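Side-chain contacts in POSSIBLE NITRATE/NITRITE RESPONSE TRANSCRIPTIONAL REGULATORY PROTEIN NARL (DNA-binding response regulator, LuxR family) (Mycobacterium tuberculosis, PDB 3EUL), which probably regulates genes of aerobic nitrate metabolism by binding their promoters once phosphorylated by its partner kinase NarS, and is represented here by its signal receiver domain: residues V129-C132 and A133-R136; G30-R33 and A34-S38. All blocks are in the same frame, centred on the assembly; numbering follows the deposited sequence.

Contact 1 of 2, residues V129-C132 and A133-R136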
ATOM      1  N   VAL A 129      -6.391  -3.217   5.171  1.00 22.72           N
ATOM      2  CA  VAL A 129      -5.341  -4.136   4.731  1.00 22.61           C
ATOM      3  C   VAL A 129      -5.822  -5.602   4.779  1.00 22.80           C
ATOM      4  O   VAL A 129      -5.659  -6.368   3.825  1.00 21.24           O
ATOM      5  CB  VAL A 129      -4.079  -3.927   5.590  1.00 22.74           C
ATOM      6  CG1 VAL A 129      -3.112  -5.071   5.440  1.00 22.19           C
ATOM      7  CG2 VAL A 129      -3.436  -2.586   5.202  1.00 21.64           C
ATOM      8  N   LEU A 130      -6.439  -5.983   5.887  1.00 22.59           N
ATOM      9  CA  LEU A 130      -6.950  -7.338   6.043  1.00 23.69           C
ATOM     10  C   LEU A 130      -8.055  -7.668   5.040  1.00 24.81           C
ATOM     11  O   LEU A 130      -8.049  -8.755   4.460  1.00 25.19           O
ATOM     12  CB  LEU A 130      -7.426  -7.586   7.491  1.00 23.48           C
ATOM     13  CG  LEU A 130      -6.311  -7.533   8.556  1.00 24.15           C
ATOM     14  CD1 LEU A 130      -6.856  -7.817   9.967  1.00 22.59           C
ATOM     15  CD2 LEU A 130      -5.169  -8.492   8.211  1.00 22.50           C
ATOM     16  N   ASP A 131      -8.970  -6.732   4.800  1.00 25.92           N
ATOM     17  CA  ASP A 131     -10.068  -6.942   3.837  1.00 26.75           C
ATOM     18  C   ASP A 131      -9.522  -7.062   2.405  1.00 27.43           C
ATOM     19  O   ASP A 131      -9.999  -7.859   1.592  1.00 28.30           O
ATOM     20  CB  ASP A 131     -11.063  -5.782   3.890  1.00 27.27           C
ATOM     21  CG  ASP A 131     -11.973  -5.820   5.110  1.00 29.17           C
ATOM     22  OD1 ASP A 131     -12.026  -6.857   5.814  1.00 32.79           O
ATOM     23  OD2 ASP A 131     -12.660  -4.800   5.365  1.00 31.14           O
ATOM     24  N   CYS A 132      -8.529  -6.244   2.103  1.00 27.92           N
ATOM     25  CA  CYS A 132      -7.869  -6.257   0.810  1.00 28.41           C
ATOM     26  C   CYS A 132      -7.193  -7.601   0.571  1.00 29.13           C
ATOM     27  O   CYS A 132      -7.368  -8.215  -0.482  1.00 29.68           O
ATOM     28  CB  CYS A 132      -6.874  -5.108   0.754  1.00 27.94           C
ATOM     29  SG  CYS A 132      -6.053  -4.882  -0.832  1.00 28.10           S
ATOM     30  N   ALA A 133      -6.455  -8.083   1.556  1.00 29.93           N
ATOM     31  CA  ALA A 133      -5.819  -9.396   1.464  1.00 32.11           C
ATOM     32  C   ALA A 133      -6.845 -10.534   1.260  1.00 33.58           C
ATOM     33  O   ALA A 133      -6.548 -11.527   0.600  1.00 32.47           O
ATOM     34  CB  ALA A 133      -5.014  -9.665   2.715  1.00 31.36           C
ATOM     35  N   LYS A 134      -8.031 -10.372   1.838  1.00 35.63           N
ATOM     36  CA  LYS A 134      -9.090 -11.387   1.766  1.00 37.40           C
ATOM     37  C   LYS A 134      -9.852 -11.385   0.450  1.00 40.13           C
ATOM     38  O   LYS A 134     -10.443 -12.404   0.067  1.00 40.65           O
ATOM     39  CB  LYS A 134     -10.134 -11.141   2.853  1.00 37.73           C
ATOM     40  CG  LYS A 134      -9.839 -11.777   4.203  1.00 38.45           C
ATOM     41  CD  LYS A 134     -11.089 -11.760   5.087  1.00 39.16           C
ATOM     42  CE  LYS A 134     -11.502 -10.337   5.519  1.00 40.72           C
ATOM     43  NZ  LYS A 134     -10.554  -9.750   6.519  1.00 41.54           N
ATOM     44  N   GLY A 135      -9.884 -10.244  -0.223  1.00 43.07           N
ATOM     45  CA  GLY A 135     -10.975  -9.992  -1.187  1.00 45.81           C
ATOM     46  C   GLY A 135     -10.932  -8.566  -1.714  1.00 47.07           C
ATOM     47  O   GLY A 135     -10.116  -8.260  -2.588  1.00 48.88           O
ATOM     48  N   ARG A 136     -11.864  -7.728  -1.250  1.00 48.40           N
ATOM     49  CA  ARG A 136     -11.713  -6.262  -1.213  1.00 48.46           C
ATOM     50  C   ARG A 136     -12.388  -5.872   0.091  1.00 49.19           C
ATOM     51  O   ARG A 136     -13.273  -6.595   0.569  1.00 49.42           O
ATOM     52  CB  ARG A 136     -12.403  -5.550  -2.399  1.00 49.37           C
ATOM     53  CG  ARG A 136     -12.699  -4.031  -2.199  1.00 49.90           C
ATOM     54  CD  ARG A 136     -11.468  -3.220  -1.702  1.00 52.41           C
ATOM     55  NE  ARG A 136     -11.774  -1.793  -1.514  1.00 52.32           N
ATOM     56  CZ  ARG A 136     -11.055  -0.935  -0.785  1.00 52.69           C
ATOM     57  NH1 ARG A 136      -9.968  -1.327  -0.129  1.00 54.48           N
ATOM     58  NH2 ARG A 136     -11.436   0.334  -0.695  1.00 53.71           N
TER
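A133 N donates to V129 O at 3.0 Å, and K134 N follows with a more bent bond to L130 O, as the helix of residues 122-134 makes its last turn. G135 N donates to C132 O, three residues back, at 3.2 Å. It sits well above the plane of that carbonyl, not on a lone pair. G135 is the first residue to leave helical angles, and its phi is positive.

K134 carries the side-chain contact. Its chain bends at chi3 (-68°) and chi4 (-71°), which folds the ammonium group back over the preceding turn. NZ lies 3.3 Å from D131 OD1 in a weak salt bridge. The same NZ makes a weak hydrogen bond to L130 O, so one charge bridges a carboxylate and a backbone carbonyl. L130 O also accepts from K134 N, at 3.1 Å, so its two donors come from one residue. The stronger partner of D131 is K127, one turn earlier, which forms a salt bridge with OD2. Two positive groups would probably favour its charged form.

This is the final helix of a CheY-like receiver domain, and its inner side lies on the central parallel sheet. V129 is buried there against V18, L66 and L93, A133 meets V16 and V64, and the buried C132 side chain touches A113. C132 O also accepts a hydrogen bond from R91 NE.

Contact 2 of 2, residues G30-R33 and A34-S38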
ATOM      1  N   GLY A  30       4.039   5.011  11.829  1.00 23.91           N
ATOM      2  CA  GLY A  30       2.728   4.951  12.457  1.00 23.40           C
ATOM      3  C   GLY A  30       1.901   3.829  11.878  1.00 23.27           C
ATOM      4  O   GLY A  30       1.247   3.109  12.609  1.00 22.95           O
ATOM      5  N   VAL A  31       1.946   3.686  10.548  1.00 22.08           N
ATOM      6  CA  VAL A  31       1.284   2.595   9.856  1.00 21.95           C
ATOM      7  C   VAL A  31       1.890   1.229  10.243  1.00 21.36           C
ATOM      8  O   VAL A  31       1.170   0.272  10.528  1.00 21.31           O
ATOM      9  CB  VAL A  31       1.383   2.780   8.329  1.00 21.90           C
ATOM     10  CG1 VAL A  31       0.833   1.531   7.582  1.00 23.43           C
ATOM     11  CG2 VAL A  31       0.629   4.025   7.897  1.00 24.30           C
ATOM     12  N   VAL A  32       3.211   1.150  10.235  1.00 20.90           N
ATOM     13  CA  VAL A  32       3.899  -0.098  10.527  1.00 20.48           C
ATOM     14  C   VAL A  32       3.571  -0.537  11.955  1.00 20.58           C
ATOM     15  O   VAL A  32       3.334  -1.702  12.191  1.00 20.05           O
ATOM     16  CB  VAL A  32       5.394   0.002  10.324  1.00 20.49           C
ATOM     17  CG1 VAL A  32       6.099  -1.220  10.915  1.00 18.31           C
ATOM     18  CG2 VAL A  32       5.725   0.179   8.798  1.00 16.84           C
ATOM     19  N   ARG A  33       3.525   0.400  12.883  1.00 20.76           N
ATOM     20  CA  ARG A  33       3.163   0.050  14.260  1.00 22.75           C
ATOM     21  C   ARG A  33       1.726  -0.431  14.395  1.00 22.37           C
ATOM     22  O   ARG A  33       1.482  -1.448  15.056  1.00 24.04           O
ATOM     23  CB  ARG A  33       3.401   1.223  15.196  1.00 24.03           C
ATOM     24  CG  ARG A  33       3.688   0.786  16.594  1.00 28.31           C
ATOM     25  CD  ARG A  33       4.541   1.814  17.259  1.00 34.17           C
ATOM     26  NE  ARG A  33       4.492   1.782  18.713  1.00 36.91           N
ATOM     27  CZ  ARG A  33       3.440   2.167  19.433  1.00 38.88           C
ATOM     28  NH1 ARG A  33       2.303   2.585  18.857  1.00 40.82           N
ATOM     29  NH2 ARG A  33       3.515   2.127  20.744  1.00 37.44           N
ATOM     30  N   ALA A  34       0.789   0.288  13.800  1.00 21.63           N
ATOM     31  CA  ALA A  34      -0.634  -0.156  13.734  1.00 21.09           C
ATOM     32  C   ALA A  34      -0.778  -1.574  13.217  1.00 20.73           C
ATOM     33  O   ALA A  34      -1.499  -2.400  13.804  1.00 20.18           O
ATOM     34  CB  ALA A  34      -1.466   0.771  12.852  1.00 21.57           C
ATOM     35  N   LEU A  35      -0.120  -1.865  12.087  1.00 18.99           N
ATOM     36  CA  LEU A  35      -0.227  -3.199  11.506  1.00 19.19           C
ATOM     37  C   LEU A  35       0.422  -4.258  12.414  1.00 19.80           C
ATOM     38  O   LEU A  35      -0.177  -5.299  12.711  1.00 18.84           O
ATOM     39  CB  LEU A  35       0.371  -3.201  10.086  1.00 19.53           C
ATOM     40  CG  LEU A  35      -0.298  -2.298   9.052  1.00 18.74           C
ATOM     41  CD1 LEU A  35       0.468  -2.300   7.686  1.00 18.94           C
ATOM     42  CD2 LEU A  35      -1.750  -2.665   8.888  1.00 18.70           C
ATOM     43  N   SER A  36       1.631  -3.980  12.874  1.00 19.25           N
ATOM     44  CA  SER A  36       2.384  -4.912  13.684  1.00 20.03           C
ATOM     45  C   SER A  36       1.691  -5.196  15.023  1.00 20.35           C
ATOM     46  O   SER A  36       1.633  -6.345  15.471  1.00 20.62           O
ATOM     47  CB  SER A  36       3.806  -4.355  13.902  1.00 19.49           C
ATOM     48  OG  SER A  36       4.515  -4.339  12.660  1.00 24.31           O
ATOM     49  N   LEU A  37       1.146  -4.152  15.638  1.00 19.91           N
ATOM     50  CA  LEU A  37       0.477  -4.281  16.930  1.00 20.36           C
ATOM     51  C   LEU A  37      -0.910  -4.929  16.842  1.00 19.54           C
ATOM     52  O   LEU A  37      -1.434  -5.316  17.870  1.00 18.52           O
ATOM     53  CB  LEU A  37       0.379  -2.924  17.624  1.00 21.17           C
ATOM     54  CG  LEU A  37       1.706  -2.373  18.148  1.00 21.38           C
ATOM     55  CD1 LEU A  37       1.467  -1.019  18.860  1.00 23.91           C
ATOM     56  CD2 LEU A  37       2.402  -3.327  19.093  1.00 22.92           C
ATOM     57  N   SER A  38      -1.468  -5.069  15.626  1.00 18.84           N
ATOM     58  CA  SER A  38      -2.740  -5.774  15.414  1.00 19.52           C
ATOM     59  C   SER A  38      -2.593  -7.245  15.772  1.00 19.68           C
ATOM     60  O   SER A  38      -3.530  -7.867  16.165  1.00 20.48           O
ATOM     61  CB  SER A  38      -3.221  -5.667  13.966  1.00 19.19           C
ATOM     62  OG  SER A  38      -2.494  -6.538  13.087  1.00 18.54           O
TER
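V31 and L35 form the tightly packed side of this helical stretch. Their side chains run alongside each other in the same direction, with V31 CG1 3.8 Å from L35 CD1. Both residues are buried. L35 CG stands beside its own backbone N (chi1 -62°), and this brings it within 3.3 Å of V31 O. The backbone bond from L35 N to V31 O is 2.9 Å long and nearly straight. L35 also packs on V18, V20, V41 and V43 of the sheet and on V126 and V129 of the last helix. A34 is buried too, and its side chain touches R122.

S36 lies between the two sides. Its chi1 of -67° turns OG back to V32 O, where it donates a 2.9 Å hydrogen bond. S36 N binds the same oxygen. The two donors come from opposite faces of the carbonyl plane, so one residue grips V32 O twice. Near the helix end, S38 OG donates to L35 O at 2.7 Å, in the carbonyl plane. The same hydroxyl is hydrogen-bonded to S40 N, which ties the turn to the chain leading into the next strand.

The other side faces solvent. R33 and L37 are both exposed, and their chains slant across each other. L37 CD1 touches R33 CG at 3.7 Å. It also lies over one face of the guanidinium, offset toward its rim, 3.7 Å from NH1. This is van der Waals contact; no hydrogen bond joins the two side chains. One face buried and one in solvent is the pattern of an amphipathic helix, here the crossover helix of the beta-alpha-beta unit 16-21, 25-38 and 41-47 in a CheY-like receiver fold.

Contacts 1 and 2 lie on two helices, 122-134 and 25-38, that pack against each other on the same sheet. Their centres are about 16 Å apart. They meet directly where V129 CG2 of contact 1 packs on L35 CD2 of contact 2 at 4.1 Å. Both residues also rest on V18 of strand 16-21, so one strand serves the two helices. L130 of contact 1 extends the link by touching S40, in the turn that follows S38 of contact 2. The phosphate acceptor is D68 by similarity, unmodified here, at the end of strand 64-68. Contact 1 reaches that strand, but neither contact includes D68.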